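Side-chain contact in indole-3-acetic acid-amido synthetase GH3.15 (Arabidopsis thaliana, PDB 6E1Q), which uses ATP to conjugate the auxin precursor indole-3-butyric acid, and the herbicide 2,4-DB, with glutamine: residues A[432-435]-A[436-439]. Residues are numbered along the deposited sequence; the frame is centred on the assembly and turned at random.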
loop_
_atom_site.group_PDB
_atom_site.type_symbol
_atom_site.label_atom_id
_atom_site.label_comp_id
_atom_site.label_asym_id
_atom_site.label_seq_id
_atom_site.Cartn_x
_atom_site.Cartn_y
_atom_site.Cartn_z
ATOM N N LEU A 432 10.817 12.068 12.458
ATOM C CA LEU A 432 11.008 12.811 13.696
ATOM C C LEU A 432 12.384 13.462 13.714
ATOM O O LEU A 432 13.373 12.856 13.292
ATOM C CB LEU A 432 10.848 11.903 14.925
ATOM C CG LEU A 432 9.461 11.303 15.122
ATOM C CD1 LEU A 432 9.522 10.133 16.146
ATOM C CD2 LEU A 432 8.467 12.382 15.531
ATOM N N SER A 433 12.434 14.697 14.219
ATOM C CA SER A 433 13.691 15.441 14.316
ATOM C C SER A 433 13.530 16.550 15.347
ATOM O O SER A 433 12.786 17.506 15.113
ATOM C CB SER A 433 14.092 16.026 12.972
ATOM O OG SER A 433 15.279 16.780 13.138
ATOM N N ILE A 434 14.229 16.429 16.470
ATOM C CA ILE A 434 14.287 17.540 17.413
ATOM C C ILE A 434 15.260 18.603 16.920
ATOM O O ILE A 434 14.906 19.784 16.812
ATOM C CB ILE A 434 14.648 17.026 18.818
ATOM C CG1 ILE A 434 13.514 16.147 19.340
ATOM C CG2 ILE A 434 14.932 18.194 19.763
ATOM C CD1 ILE A 434 13.845 15.385 20.568
ATOM N N ASP A 435 16.489 18.204 16.586
ATOM C CA ASP A 435 17.401 19.116 15.908
ATOM C C ASP A 435 18.220 18.352 14.875
ATOM O O ASP A 435 17.832 18.291 13.701
ATOM C CB ASP A 435 18.310 19.832 16.916
ATOM C CG ASP A 435 19.509 20.512 16.261
ATOM O OD1 ASP A 435 19.291 21.344 15.351
ATOM O OD2 ASP A 435 20.660 20.239 16.681
ATOM N N MET A 436 19.337 17.750 15.297
ATOM C CA MET A 436 20.200 17.025 14.375
ATOM C C MET A 436 19.927 15.538 14.413
ATOM O O MET A 436 20.449 14.802 13.570
ATOM C CB MET A 436 21.698 17.332 14.673
ATOM C CG MET A 436 22.742 16.564 13.851
ATOM S SD MET A 436 24.412 16.745 14.493
ATOM C CE MET A 436 24.124 17.086 16.210
ATOM N N ASP A 437 19.080 15.093 15.341
ATOM C CA ASP A 437 18.485 13.773 15.234
ATOM C C ASP A 437 17.555 13.761 14.026
ATOM O O ASP A 437 16.765 14.693 13.826
ATOM C CB ASP A 437 17.713 13.416 16.512
ATOM C CG ASP A 437 16.694 14.471 16.907
ATOM O OD1 ASP A 437 17.102 15.611 17.231
ATOM O OD2 ASP A 437 15.484 14.153 16.898
ATOM N N LYS A 438 17.703 12.751 13.174
ATOM C CA LYS A 438 16.828 12.558 12.016
ATOM C C LYS A 438 16.363 11.103 12.062
ATOM O O LYS A 438 17.051 10.203 11.568
ATOM C CB LYS A 438 17.538 12.892 10.702
ATOM C CG LYS A 438 18.084 14.318 10.592
ATOM C CD LYS A 438 17.003 15.378 10.777
ATOM C CE LYS A 438 17.504 16.759 10.339
ATOM N NZ LYS A 438 16.713 17.895 10.912
ATOM N N THR A 439 15.193 10.862 12.656
ATOM C CA THR A 439 14.698 9.501 12.810
ATOM C C THR A 439 13.830 9.147 11.609
ATOM O O THR A 439 12.847 9.837 11.311
ATOM C CB THR A 439 13.934 9.342 14.119
ATOM O OG1 THR A 439 14.836 9.571 15.211
ATOM C CG2 THR A 439 13.325 7.931 14.221
#
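Leu432 and Thr439 form an antiparallel hydrogen-bonded pair, with Leu432 N 3.2 Å from Thr439 O and Thr439 N 2.8 Å from Leu432 O, and the chain between them doubles back, its two arms running nearly antiparallel. Inside this loop the carboxylate of Asp437 accepts two backbone N-H groups. Its CG sits between the backbone N and the carbonyl carbon (chi1 53°), which aims both oxygens back at the preceding arm: OD2 takes Ile434 N at 2.6 Å and OD1 takes Asp435 N at 2.7 Å. Both bonds are almost straight at the hydrogen (176° and 173°) and arrive on the syn sides, tilted out of the carboxylate plane. Tyr478 OH also bonds OD2, tying the loop to strand 477-485. With an alanine in place of Asp437, the amides of Ile434 and Asp435 would probably be left without these acceptors and the turn could flex. Ser433 OG links the lysine to the backbone, donating to Asp437 O at 2.7 Å and accepting from Lys438 NZ at 2.9 Å. The lysine chain, bent at chi2, curls back across the loop, and NZ also reaches Asp435 O at 3.0 Å, nearly in line with the carbonyl. On the other side, Leu432 and Ile434 pack on Val469 and Tyr478. The arrangement is a beta-hairpin connecting strands 430-432 and 439-440, its loop braced by an aspartate that gathers two successive backbone amides, away from the ligand pockets.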